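Local coordinates for protein hydrolase, alpha/beta hydrolase FOLD family (Staphylococcus aureus, PDB 2XMZ) that probably catalyses the elimination of pyruvate that yields 2-succinyl-6-hydroxy-2,4-cyclohexadiene-1-carboxylate, a step of menaquinone biosynthesis, at residues His44-Asp49 with Asp78-Lys83; Ala101-Ile106 with Pro197-Arg202; Val20-Phe25 with Gly94-Tyr99; Met60-Thr63 with Asp67-Thr70; Pro201-Ile206 with Lys226-Leu231. All blocks are in the same frame, centred on the assembly; numbering follows the deposited sequence.

Contact 1 of 5, residues His44-Asp49 with Asp78-Lys83; sequences HVITID and DKYKDK
I46 meets Y80 with one methyl laid over a ring face. Its CD1 sits 3.9 Å from the centroid of the Y80 ring. The approach is 27° off the ring normal, which makes this a CH-pi contact displaced toward the rim. The methyl gets there because CG1 of I46 stands anti to the carbonyl carbon (chi1 -65°) and the chain then runs on extended, while CG2 occupies the place anti to the backbone N. The other face of the tyrosine is backed by its chain neighbour: K79 CB lies 3.7 Å above the plane of the Y80 ring, over its centre, so an aliphatic carbon lies against each face. In the alpha/beta hydrolase fold this joins strand 44-48 of the central sheet to the loop that returns from helix 66-77 to strand 84-90, the far end of a beta-alpha-beta crossover, and it illustrates how a single aromatic residue can seat such a loop against a strand. That loop is shaped by a type I beta turn from Y80 to K83, closed by K83 N and Y80 O at 2.9 Å. The turn carries K83 back toward H44, where K83 NZ stops 4.4 Å from H44 NE2, obliquely to the imidazole and not bonded to it. The ammonium hydrogen-bonds instead to T15 O, to which H44 NE2 also makes a weak bond. F8, on strand 6-9, meets the rings of both Y80 and H44.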
# COMPACT_ATOMS: atom_id res chain seq x y z
N HIS A 44 -6.68 14.32 10.24
CA HIS A 44 -5.54 13.73 10.94
C HIS A 44 -4.91 12.71 9.99
O HIS A 44 -5.62 12.01 9.27
CB HIS A 44 -5.97 13.03 12.22
CG HIS A 44 -6.59 13.94 13.23
ND1 HIS A 44 -5.89 14.95 13.85
CD2 HIS A 44 -7.84 13.98 13.74
CE1 HIS A 44 -6.69 15.58 14.70
NE2 HIS A 44 -7.88 15.01 14.65
N VAL A 45 -3.59 12.64 10.00
CA VAL A 45 -2.90 11.69 9.11
C VAL A 45 -1.96 10.81 9.91
O VAL A 45 -1.20 11.31 10.74
CB VAL A 45 -2.11 12.39 7.96
CG1 VAL A 45 -1.26 11.36 7.17
CG2 VAL A 45 -3.05 13.16 7.01
N ILE A 46 -2.02 9.50 9.64
CA ILE A 46 -1.08 8.55 10.17
C ILE A 46 -0.37 7.86 9.01
O ILE A 46 -0.99 7.49 8.01
CB ILE A 46 -1.77 7.45 11.03
CG1 ILE A 46 -2.40 8.07 12.27
CG2 ILE A 46 -0.76 6.36 11.45
CD1 ILE A 46 -3.35 7.13 13.00
N THR A 47 0.93 7.70 9.14
CA THR A 47 1.65 6.87 8.20
C THR A 47 2.21 5.74 9.03
O THR A 47 2.60 5.96 10.18
CB THR A 47 2.78 7.63 7.50
OG1 THR A 47 3.70 8.13 8.46
CG2 THR A 47 2.22 8.78 6.63
N ILE A 48 2.23 4.54 8.44
CA ILE A 48 2.75 3.35 9.09
C ILE A 48 3.75 2.68 8.14
O ILE A 48 3.45 2.42 6.96
CB ILE A 48 1.63 2.35 9.44
CG1 ILE A 48 0.55 3.02 10.31
CG2 ILE A 48 2.22 1.12 10.18
CD1 ILE A 48 -0.74 2.14 10.48
N ASP A 49 4.93 2.42 8.68
CA ASP A 49 5.92 1.58 8.03
C ASP A 49 5.61 0.12 8.31
O ASP A 49 5.50 -0.29 9.46
CB ASP A 49 7.32 1.93 8.54
CG ASP A 49 7.86 3.20 7.93
OD1 ASP A 49 7.26 3.68 6.96
OD2 ASP A 49 8.88 3.72 8.43
N ASP A 78 -6.28 1.00 17.48
CA ASP A 78 -7.04 0.97 18.72
C ASP A 78 -7.06 2.35 19.41
O ASP A 78 -8.05 2.72 20.02
CB ASP A 78 -6.49 -0.09 19.68
CG ASP A 78 -7.36 -0.26 20.90
OD1 ASP A 78 -8.38 -0.97 20.81
OD2 ASP A 78 -7.04 0.35 21.95
N LYS A 79 -5.97 3.10 19.28
CA LYS A 79 -5.88 4.43 19.91
C LYS A 79 -6.79 5.43 19.20
O LYS A 79 -7.00 6.53 19.70
CB LYS A 79 -4.43 4.92 19.89
CG LYS A 79 -3.42 3.89 20.37
CD LYS A 79 -2.01 4.27 19.92
CE LYS A 79 -1.06 3.10 20.02
NZ LYS A 79 -0.78 2.69 21.44
N TYR A 80 -7.32 5.06 18.03
CA TYR A 80 -8.16 5.96 17.26
C TYR A 80 -9.46 5.30 16.84
O TYR A 80 -10.15 5.78 15.93
CB TYR A 80 -7.38 6.52 16.07
CG TYR A 80 -5.93 6.84 16.41
CD1 TYR A 80 -5.57 8.03 17.06
CD2 TYR A 80 -4.92 5.92 16.12
CE1 TYR A 80 -4.23 8.29 17.39
CE2 TYR A 80 -3.60 6.17 16.45
CZ TYR A 80 -3.26 7.35 17.07
OH TYR A 80 -1.93 7.56 17.37
N LYS A 81 -9.81 4.22 17.51
CA LYS A 81 -11.02 3.45 17.19
C LYS A 81 -12.30 4.28 17.18
O LYS A 81 -13.24 3.93 16.48
CB LYS A 81 -11.19 2.26 18.15
CG LYS A 81 -11.52 2.65 19.58
CD LYS A 81 -11.18 1.54 20.56
CE LYS A 81 -11.05 2.11 21.97
NZ LYS A 81 -9.88 1.53 22.71
N ASP A 82 -12.36 5.36 17.95
CA ASP A 82 -13.59 6.15 18.04
C ASP A 82 -13.65 7.24 16.95
O ASP A 82 -14.66 7.92 16.78
CB ASP A 82 -13.79 6.71 19.44
CG ASP A 82 -13.92 5.61 20.51
OD1 ASP A 82 -14.61 4.58 20.27
OD2 ASP A 82 -13.33 5.77 21.61
N LYS A 83 -12.55 7.36 16.20
CA LYS A 83 -12.46 8.23 15.05
C LYS A 83 -12.98 7.51 13.81
O LYS A 83 -13.08 6.29 13.80
CB LYS A 83 -11.00 8.62 14.79
CG LYS A 83 -10.24 9.20 15.97
CD LYS A 83 -10.17 10.72 15.89
CE LYS A 83 -11.20 11.39 16.77
NZ LYS A 83 -10.88 12.85 17.06

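Contact 2 of 5, residues Ala101-Ile106 with Pro197-Arg202; sequences AINGHI and PNLWPR
R202 N gives its hydrogen to L199 O at 3.0 Å, closing a short turn that brings L199 and R202 together against I102. Overlapping it is an Asx turn: N198 OD1 accepts from W200 N at 3.1 Å, with the donor well above the carbonyl plane. These two bonds shape the loop between helix 181-191 and strand 210-215, and the helix it meets, 92-103, is the one that in the alpha/beta hydrolase fold follows the nucleophile-bearing turn. Here the helix is close to its end, G104 being the first residue to leave helical backbone angles.

I102 does most of the touching and works with both of its branches. CG2, anti to the backbone N, presses on the aliphatic part of the arginine, 3.5 Å from R202 CD. The longer branch, with CG1 anti to the carbonyl carbon (chi1 -66°), sends CD1 into the angle between the two loop residues, 3.8 Å from R202 CB and 4.0 Å from L199 CB. The bend at chi2 (-144°) sets CD of R202 against CG2, while CB already lies beside CD1. The arginine illustrates a general point: its methylenes pack while its guanidinium pairs with E205. I206 also touches I102, while W200 bonds through NE1 to G119 O. At the margin N103 contributes its amide, ND2 standing 4.4 Å from L199 CD2 and weakly hydrogen-bonded to Y99 O.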
# COMPACT_ATOMS: atom_id res chain seq x y z
N ALA A 101 -9.27 -4.69 6.04
CA ALA A 101 -10.70 -4.39 5.88
C ALA A 101 -11.56 -5.60 6.15
O ALA A 101 -12.69 -5.46 6.62
CB ALA A 101 -11.00 -3.83 4.47
N ILE A 102 -11.04 -6.79 5.81
CA ILE A 102 -11.77 -8.05 5.96
C ILE A 102 -11.58 -8.71 7.33
O ILE A 102 -12.51 -9.30 7.88
CB ILE A 102 -11.32 -9.04 4.85
CG1 ILE A 102 -11.74 -8.50 3.48
CG2 ILE A 102 -11.87 -10.45 5.08
CD1 ILE A 102 -10.97 -9.11 2.29
N ASN A 103 -10.37 -8.61 7.87
CA ASN A 103 -9.98 -9.39 9.04
C ASN A 103 -9.56 -8.57 10.23
O ASN A 103 -9.40 -9.12 11.32
CB ASN A 103 -8.83 -10.32 8.68
CG ASN A 103 -9.24 -11.37 7.68
OD1 ASN A 103 -10.06 -12.22 7.96
ND2 ASN A 103 -8.66 -11.31 6.49
N GLY A 104 -9.40 -7.26 10.04
CA GLY A 104 -8.94 -6.37 11.13
C GLY A 104 -9.90 -6.27 12.30
O GLY A 104 -11.12 -6.49 12.17
N HIS A 105 -9.37 -5.89 13.45
CA HIS A 105 -10.15 -5.93 14.67
C HIS A 105 -10.67 -4.56 15.08
O HIS A 105 -11.56 -4.45 15.92
CB HIS A 105 -9.39 -6.71 15.76
CG HIS A 105 -9.10 -8.14 15.36
ND1 HIS A 105 -7.87 -8.56 14.91
CD2 HIS A 105 -9.92 -9.22 15.28
CE1 HIS A 105 -7.92 -9.84 14.61
NE2 HIS A 105 -9.16 -10.27 14.82
N ILE A 106 -10.15 -3.52 14.44
CA ILE A 106 -10.71 -2.18 14.60
C ILE A 106 -11.47 -1.85 13.31
O ILE A 106 -10.89 -1.85 12.23
CB ILE A 106 -9.61 -1.09 14.87
CG1 ILE A 106 -8.72 -1.47 16.09
CG2 ILE A 106 -10.23 0.30 14.96
CD1 ILE A 106 -9.44 -1.64 17.42
N PRO A 197 -3.41 -15.01 1.40
CA PRO A 197 -4.60 -15.75 1.01
C PRO A 197 -5.32 -15.04 -0.12
O PRO A 197 -5.24 -13.81 -0.26
CB PRO A 197 -5.46 -15.72 2.28
CG PRO A 197 -4.52 -15.38 3.40
CD PRO A 197 -3.54 -14.44 2.75
N ASN A 198 -6.01 -15.82 -0.94
CA ASN A 198 -6.84 -15.30 -2.02
C ASN A 198 -8.06 -14.59 -1.42
O ASN A 198 -9.03 -15.24 -1.01
CB ASN A 198 -7.30 -16.46 -2.92
CG ASN A 198 -8.43 -16.09 -3.86
OD1 ASN A 198 -8.59 -14.93 -4.22
ND2 ASN A 198 -9.21 -17.08 -4.27
N LEU A 199 -8.02 -13.26 -1.40
CA LEU A 199 -9.10 -12.47 -0.77
C LEU A 199 -10.24 -12.12 -1.73
O LEU A 199 -11.20 -11.43 -1.36
CB LEU A 199 -8.54 -11.20 -0.11
CG LEU A 199 -7.53 -11.39 1.02
CD1 LEU A 199 -7.09 -10.01 1.51
CD2 LEU A 199 -8.12 -12.19 2.17
N TRP A 200 -10.13 -12.61 -2.97
CA TRP A 200 -11.13 -12.35 -4.00
C TRP A 200 -12.56 -12.71 -3.54
O TRP A 200 -13.46 -11.89 -3.68
CB TRP A 200 -10.76 -13.07 -5.31
CG TRP A 200 -9.69 -12.33 -6.08
CD1 TRP A 200 -8.35 -12.63 -6.10
CD2 TRP A 200 -9.86 -11.17 -6.90
NE1 TRP A 200 -7.68 -11.73 -6.91
CE2 TRP A 200 -8.59 -10.82 -7.40
CE3 TRP A 200 -10.96 -10.37 -7.24
CZ2 TRP A 200 -8.39 -9.72 -8.25
CZ3 TRP A 200 -10.76 -9.28 -8.08
CH2 TRP A 200 -9.49 -8.97 -8.58
N PRO A 201 -12.76 -13.91 -2.96
CA PRO A 201 -14.12 -14.28 -2.51
C PRO A 201 -14.61 -13.58 -1.22
O PRO A 201 -15.78 -13.69 -0.89
CB PRO A 201 -14.03 -15.80 -2.31
CG PRO A 201 -12.60 -16.07 -2.05
CD PRO A 201 -11.81 -15.02 -2.78
N ARG A 202 -13.73 -12.84 -0.55
CA ARG A 202 -14.08 -12.10 0.67
C ARG A 202 -14.26 -10.59 0.41
O ARG A 202 -14.60 -9.86 1.31
CB ARG A 202 -13.03 -12.32 1.77
CG ARG A 202 -13.03 -13.75 2.40
CD ARG A 202 -12.70 -13.68 3.91
NE ARG A 202 -12.46 -14.99 4.52
CZ ARG A 202 -13.40 -15.79 5.02
NH1 ARG A 202 -13.06 -16.96 5.56
NH2 ARG A 202 -14.69 -15.43 5.00

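Contact 3 of 5, residues Val20-Phe25 with Gly94-Tyr99; sequences VFLHGF and GRVALY
L22 and V96 meet at about a right angle, one methyl of the leucine pushed against one methyl of the valine. The touching pair is L22 CD1 and V96 CG1, 3.7 Å apart. On the valine, CG1 is the branch anti to the backbone N (chi1 174°), which points it at the strand, while CG2 lies beside that N. On the leucine, CG is anti to the carbonyl carbon and the chain continues extended, carrying CD1 out to the helix surface. There the same methyl settles in the step between V96 and A97, 4.0 Å from A97 N and 4.3 Å from A97 CB. The closest pair of CA atoms is that of L22 and G94, 7.1 Å apart.

The strand belongs to the parallel part of the central sheet, and the helix 92-103 packs on it in the manner of the alpha/beta hydrolase fold. L22 also touches residues of the probable nucleophile elbow at the start of that helix. Immediately past the strand, H23 starts its side chain away from the helix and bonds through ND1 to G24 O at 2.8 Å, the oxygen lying nearly in the ring plane, while NE2 takes the hydrogen of L50 N. Across the contact itself there is no hydrogen bond, mainly buried hydrocarbon. It illustrates that a helix can meet a sheet without polar bonds, its hold probably resting on close fit and exclusion of water, with nothing directional to fix it.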
# COMPACT_ATOMS: atom_id res chain seq x y z
N VAL A 20 -5.10 6.95 7.21
CA VAL A 20 -3.98 6.08 7.56
C VAL A 20 -3.37 5.57 6.27
O VAL A 20 -4.04 4.88 5.49
CB VAL A 20 -4.41 4.90 8.45
CG1 VAL A 20 -3.21 4.03 8.83
CG2 VAL A 20 -5.14 5.39 9.74
N PHE A 21 -2.09 5.92 6.04
CA PHE A 21 -1.40 5.55 4.80
C PHE A 21 -0.49 4.36 4.99
O PHE A 21 0.39 4.36 5.87
CB PHE A 21 -0.52 6.70 4.30
CG PHE A 21 -1.29 7.81 3.66
CD1 PHE A 21 -1.62 7.75 2.32
CD2 PHE A 21 -1.65 8.93 4.40
CE1 PHE A 21 -2.33 8.79 1.71
CE2 PHE A 21 -2.32 10.00 3.80
CZ PHE A 21 -2.68 9.92 2.46
N LEU A 22 -0.66 3.37 4.11
CA LEU A 22 0.27 2.24 3.97
C LEU A 22 1.01 2.30 2.64
O LEU A 22 0.40 2.50 1.59
CB LEU A 22 -0.48 0.89 4.10
CG LEU A 22 -1.35 0.67 5.35
CD1 LEU A 22 -2.00 -0.74 5.33
CD2 LEU A 22 -0.54 0.90 6.63
N HIS A 23 2.33 2.14 2.70
CA HIS A 23 3.20 2.27 1.53
C HIS A 23 3.34 0.93 0.81
O HIS A 23 2.76 -0.08 1.22
CB HIS A 23 4.59 2.72 2.00
CG HIS A 23 5.19 1.77 2.99
ND1 HIS A 23 5.92 0.67 2.61
CD2 HIS A 23 5.10 1.72 4.34
CE1 HIS A 23 6.28 -0.01 3.68
NE2 HIS A 23 5.79 0.60 4.75
N GLY A 24 4.16 0.90 -0.25
CA GLY A 24 4.40 -0.30 -1.03
C GLY A 24 5.76 -0.93 -0.72
O GLY A 24 6.53 -0.41 0.09
N PHE A 25 6.03 -2.05 -1.37
CA PHE A 25 7.26 -2.81 -1.23
C PHE A 25 8.48 -1.98 -1.60
O PHE A 25 8.43 -1.16 -2.55
CB PHE A 25 7.19 -4.07 -2.09
CG PHE A 25 8.44 -4.92 -1.99
CD1 PHE A 25 8.75 -5.56 -0.79
CD2 PHE A 25 9.29 -5.06 -3.07
CE1 PHE A 25 9.88 -6.33 -0.67
CE2 PHE A 25 10.44 -5.84 -2.97
CZ PHE A 25 10.75 -6.48 -1.77
N GLY A 94 -1.75 -1.93 -0.07
CA GLY A 94 -3.16 -2.16 -0.40
C GLY A 94 -3.57 -3.58 -0.14
O GLY A 94 -4.74 -3.84 0.15
N ARG A 95 -2.61 -4.51 -0.26
CA ARG A 95 -2.88 -5.92 0.05
C ARG A 95 -3.11 -6.06 1.54
O ARG A 95 -4.02 -6.74 1.99
CB ARG A 95 -1.76 -6.85 -0.43
CG ARG A 95 -1.53 -6.79 -1.97
CD ARG A 95 -0.56 -7.86 -2.47
NE ARG A 95 0.86 -7.66 -2.11
CZ ARG A 95 1.49 -8.31 -1.12
NH1 ARG A 95 0.83 -9.20 -0.37
NH2 ARG A 95 2.80 -8.11 -0.91
N VAL A 96 -2.28 -5.37 2.31
CA VAL A 96 -2.48 -5.27 3.73
C VAL A 96 -3.82 -4.56 4.06
O VAL A 96 -4.55 -5.03 4.93
CB VAL A 96 -1.27 -4.59 4.42
CG1 VAL A 96 -1.55 -4.34 5.90
CG2 VAL A 96 -0.03 -5.44 4.24
N ALA A 97 -4.15 -3.49 3.34
CA ALA A 97 -5.38 -2.77 3.65
C ALA A 97 -6.60 -3.61 3.34
O ALA A 97 -7.60 -3.60 4.08
CB ALA A 97 -5.44 -1.41 2.92
N LEU A 98 -6.55 -4.37 2.25
CA LEU A 98 -7.68 -5.28 1.95
C LEU A 98 -7.81 -6.36 3.02
O LEU A 98 -8.91 -6.62 3.51
CB LEU A 98 -7.47 -5.95 0.58
CG LEU A 98 -7.94 -5.12 -0.62
CD1 LEU A 98 -7.38 -5.72 -1.92
CD2 LEU A 98 -9.43 -5.09 -0.69
N TYR A 99 -6.68 -6.95 3.42
CA TYR A 99 -6.70 -7.97 4.46
C TYR A 99 -7.27 -7.39 5.73
O TYR A 99 -8.09 -8.03 6.43
CB TYR A 99 -5.29 -8.56 4.70
CG TYR A 99 -5.33 -9.77 5.61
CD1 TYR A 99 -5.45 -11.05 5.09
CD2 TYR A 99 -5.28 -9.62 7.00
CE1 TYR A 99 -5.49 -12.18 5.92
CE2 TYR A 99 -5.33 -10.76 7.85
CZ TYR A 99 -5.44 -12.02 7.29
OH TYR A 99 -5.49 -13.14 8.10

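Contact 4 of 5, residues Met60-Thr63 with Asp67-Thr70; sequences MDET and DYIT
T63 and Y68 meet through a backbone oxygen and the root of an aromatic side chain. T63 O lies 3.3 Å from Y68 CB and 3.5 Å from Y68 CG, a close van der Waals contact that comes in obliquely to the ring. The CB of T63 points away from the helix, so the contact is made by its carbonyl.

A second oxygen, from a carboxylate this time, reaches the same ring. E62 OE1 stands 3.4 Å from Y68 CE1, the carboxylate and ring planes 73° apart and the two side chains crossing at about a right angle. The glutamate manages this with its chain extended beyond CG; the tyrosine does so by holding its CG anti to the backbone N (chi1 179°). Neither approach is a hydrogen bond; both illustrate how oxygen can pack closely against carbon, oblique to a ring.

Hydrogen bonds engage Y68 at both ends: OH with S58 OG, and backbone N with N65 OD1. W64, whose ring meets that of Y68, and P51 also touch it. This is a surface contact local in the chain, in which the loop after strand 44-48 folds over the first turn of helix 66-77, the entry to a crossover helix of the alpha/beta hydrolase fold.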
# COMPACT_ATOMS: atom_id res chain seq x y z
N MET A 60 13.14 -9.89 13.42
CA MET A 60 13.49 -10.83 12.36
C MET A 60 13.10 -12.26 12.69
O MET A 60 13.10 -13.12 11.82
CB MET A 60 15.00 -10.84 12.09
CG MET A 60 15.58 -9.56 11.50
SD MET A 60 14.54 -9.00 10.17
CE MET A 60 14.93 -10.18 8.88
N ASP A 61 12.78 -12.50 13.96
CA ASP A 61 12.54 -13.85 14.44
C ASP A 61 11.05 -14.12 14.67
O ASP A 61 10.66 -15.12 15.25
CB ASP A 61 13.44 -14.15 15.66
CG ASP A 61 14.94 -14.03 15.32
OD1 ASP A 61 15.35 -14.39 14.18
OD2 ASP A 61 15.73 -13.59 16.18
N GLU A 62 10.21 -13.23 14.15
CA GLU A 62 8.78 -13.49 14.06
C GLU A 62 8.36 -13.53 12.60
O GLU A 62 8.96 -12.85 11.76
CB GLU A 62 8.00 -12.42 14.79
CG GLU A 62 8.43 -12.29 16.24
CD GLU A 62 7.34 -11.79 17.13
OE1 GLU A 62 6.15 -11.88 16.72
OE2 GLU A 62 7.67 -11.31 18.24
N THR A 63 7.34 -14.32 12.32
CA THR A 63 6.81 -14.40 10.98
C THR A 63 5.93 -13.17 10.67
O THR A 63 4.91 -12.91 11.33
CB THR A 63 6.01 -15.69 10.77
OG1 THR A 63 6.84 -16.83 11.04
CG2 THR A 63 5.48 -15.77 9.32
N ASP A 67 -1.57 -12.06 9.68
CA ASP A 67 -2.17 -11.97 10.99
C ASP A 67 -1.28 -11.16 11.92
O ASP A 67 -1.78 -10.37 12.72
CB ASP A 67 -2.41 -13.35 11.62
CG ASP A 67 -3.06 -13.25 13.00
OD1 ASP A 67 -2.43 -13.62 14.00
OD2 ASP A 67 -4.21 -12.77 13.08
N TYR A 68 0.03 -11.35 11.79
CA TYR A 68 1.01 -10.48 12.46
C TYR A 68 0.82 -9.01 12.10
O TYR A 68 0.78 -8.14 12.97
CB TYR A 68 2.45 -10.91 12.11
CG TYR A 68 3.50 -10.03 12.76
CD1 TYR A 68 3.99 -10.31 14.05
CD2 TYR A 68 4.01 -8.91 12.08
CE1 TYR A 68 4.96 -9.49 14.66
CE2 TYR A 68 4.98 -8.09 12.67
CZ TYR A 68 5.44 -8.38 13.96
OH TYR A 68 6.39 -7.57 14.52
N ILE A 69 0.72 -8.72 10.81
CA ILE A 69 0.51 -7.34 10.36
C ILE A 69 -0.83 -6.78 10.85
O ILE A 69 -0.91 -5.62 11.26
CB ILE A 69 0.62 -7.22 8.84
CG1 ILE A 69 2.04 -7.53 8.39
CG2 ILE A 69 0.21 -5.80 8.35
CD1 ILE A 69 2.10 -8.11 7.02
N THR A 70 -1.87 -7.61 10.84
CA THR A 70 -3.18 -7.21 11.38
C THR A 70 -3.08 -6.82 12.85
O THR A 70 -3.64 -5.79 13.24
CB THR A 70 -4.20 -8.33 11.20
OG1 THR A 70 -4.36 -8.51 9.80
CG2 THR A 70 -5.59 -7.99 11.85

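Contact 5 of 5, residues Pro201-Ile206 with Lys226-Leu231; sequences PRLKEI and KKMANL
K204 and L231 bring their backbones to 5.4 Å between CA atoms, and L231 O receives a CA-H...O contact from K204 CA at 3.3 Å, with an angle of 136° at the hydrogen. L203 supplies most of the side-chain contact, an instance of one leucine spanning a turn of a neighbouring helix. Its CB rests 3.9 Å from L231 CB, and its CD1 reaches the helix backbone, 3.9 Å from M228 CA and 4.0 Å from M228 CG. K204 holds CG between the backbone N and the carbonyl carbon (chi1 62°), and bends farther out to a weak bond with P201 O. R202 NH2 bonds to E205 OE1 at 2.8 Å (159°), a salt bridge in which the oxygen lies in the guanidinium plane and uses its syn lone pair; it links R202 to E205 across the turn-like segment. The segment lies between helix 219-231 and helix 92-103, where L98 touches both L203 and I206; M228 also touches I212 on strand 210-215.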
# COMPACT_ATOMS: atom_id res chain seq x y z
N PRO A 201 -12.76 -13.91 -2.96
CA PRO A 201 -14.12 -14.28 -2.51
C PRO A 201 -14.61 -13.58 -1.22
O PRO A 201 -15.78 -13.69 -0.89
CB PRO A 201 -14.03 -15.80 -2.31
CG PRO A 201 -12.60 -16.07 -2.05
CD PRO A 201 -11.81 -15.02 -2.78
N ARG A 202 -13.73 -12.84 -0.55
CA ARG A 202 -14.08 -12.10 0.67
C ARG A 202 -14.26 -10.59 0.41
O ARG A 202 -14.60 -9.86 1.31
CB ARG A 202 -13.03 -12.32 1.77
CG ARG A 202 -13.03 -13.75 2.40
CD ARG A 202 -12.70 -13.68 3.91
NE ARG A 202 -12.46 -14.99 4.52
CZ ARG A 202 -13.40 -15.79 5.02
NH1 ARG A 202 -13.06 -16.96 5.56
NH2 ARG A 202 -14.69 -15.43 5.00
N LEU A 203 -14.03 -10.14 -0.83
CA LEU A 203 -14.23 -8.71 -1.18
C LEU A 203 -15.64 -8.20 -0.93
O LEU A 203 -15.83 -7.03 -0.58
CB LEU A 203 -13.86 -8.44 -2.65
CG LEU A 203 -12.38 -8.58 -3.02
CD1 LEU A 203 -12.18 -8.17 -4.48
CD2 LEU A 203 -11.48 -7.76 -2.05
N LYS A 204 -16.63 -9.08 -1.15
CA LYS A 204 -18.02 -8.75 -0.91
C LYS A 204 -18.32 -8.49 0.57
O LYS A 204 -19.34 -7.90 0.89
CB LYS A 204 -18.97 -9.83 -1.48
CG LYS A 204 -18.83 -11.21 -0.89
CD LYS A 204 -19.77 -12.17 -1.61
CE LYS A 204 -19.19 -13.55 -1.68
NZ LYS A 204 -19.03 -14.14 -0.32
N GLU A 205 -17.42 -8.90 1.46
CA GLU A 205 -17.60 -8.67 2.87
C GLU A 205 -17.28 -7.24 3.24
O GLU A 205 -17.66 -6.78 4.29
CB GLU A 205 -16.70 -9.60 3.69
CG GLU A 205 -16.79 -11.06 3.28
CD GLU A 205 -16.10 -11.96 4.28
OE1 GLU A 205 -16.04 -13.18 4.05
OE2 GLU A 205 -15.60 -11.43 5.29
N ILE A 206 -16.56 -6.53 2.38
CA ILE A 206 -16.11 -5.17 2.69
C ILE A 206 -17.28 -4.23 2.43
O ILE A 206 -17.60 -3.99 1.29
CB ILE A 206 -14.88 -4.77 1.80
CG1 ILE A 206 -13.69 -5.69 2.08
CG2 ILE A 206 -14.48 -3.29 2.03
CD1 ILE A 206 -12.53 -5.40 1.17
N LYS A 226 -10.86 -2.95 -11.77
CA LYS A 226 -12.23 -3.06 -12.28
C LYS A 226 -12.92 -4.28 -11.67
O LYS A 226 -14.09 -4.21 -11.26
CB LYS A 226 -12.26 -3.14 -13.81
CG LYS A 226 -11.94 -1.83 -14.53
CD LYS A 226 -12.19 -1.93 -16.05
CE LYS A 226 -11.40 -0.84 -16.79
NZ LYS A 226 -11.62 -0.88 -18.26
N LYS A 227 -12.19 -5.39 -11.58
CA LYS A 227 -12.73 -6.61 -11.00
C LYS A 227 -13.05 -6.44 -9.51
O LYS A 227 -14.12 -6.82 -9.09
CB LYS A 227 -11.78 -7.77 -11.19
CG LYS A 227 -11.79 -8.38 -12.57
CD LYS A 227 -10.78 -9.51 -12.54
CE LYS A 227 -10.13 -9.75 -13.87
NZ LYS A 227 -9.11 -10.82 -13.77
N MET A 228 -12.12 -5.85 -8.76
CA MET A 228 -12.35 -5.51 -7.35
C MET A 228 -13.60 -4.63 -7.18
O MET A 228 -14.44 -4.90 -6.32
CB MET A 228 -11.14 -4.79 -6.74
CG MET A 228 -9.88 -5.65 -6.61
SD MET A 228 -8.75 -4.95 -5.44
CE MET A 228 -8.32 -3.43 -6.29
N ALA A 229 -13.71 -3.59 -8.00
CA ALA A 229 -14.85 -2.67 -7.91
C ALA A 229 -16.17 -3.40 -8.04
O ALA A 229 -17.13 -3.09 -7.32
CB ALA A 229 -14.74 -1.59 -8.97
N ASN A 230 -16.23 -4.37 -8.95
CA ASN A 230 -17.43 -5.17 -9.17
C ASN A 230 -17.89 -5.90 -7.93
O ASN A 230 -19.08 -6.16 -7.76
CB ASN A 230 -17.18 -6.24 -10.24
CG ASN A 230 -17.18 -5.70 -11.64
OD1 ASN A 230 -17.71 -4.61 -11.91
ND2 ASN A 230 -16.59 -6.46 -12.57
N LEU A 231 -16.93 -6.27 -7.09
CA LEU A 231 -17.16 -7.21 -5.99
C LEU A 231 -17.32 -6.53 -4.64
O LEU A 231 -18.00 -7.05 -3.76
CB LEU A 231 -16.01 -8.23 -5.93
CG LEU A 231 -16.05 -9.29 -7.07
CD1 LEU A 231 -14.79 -10.17 -7.09
CD2 LEU A 231 -17.32 -10.14 -7.00

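Overall arrangement
The centre of contact 3 lies about 3 Å from the centre of the chain, and the others spread outward from it, a worked case of a fold built round its sheet. Contact 1 joins it through the sheet, strands 44-48 and 17-22 being neighbours, with centres 14 Å apart. Contact 2 shares helix 92-103 with contact 3, their centres 12 Å apart. Contacts 2 and 5 overlap at P201 and R202, and W200 packs on K227 and M228, so a single loop bridges two helices. Contact 4 touches contact 3 where I69 meets V96. Contacts 4 and 5 lie farthest apart, centres 26 Å from each other. Through L22, contact 3 touches the probable nucleophile elbow with S91, which may form a triad with H245 and D218.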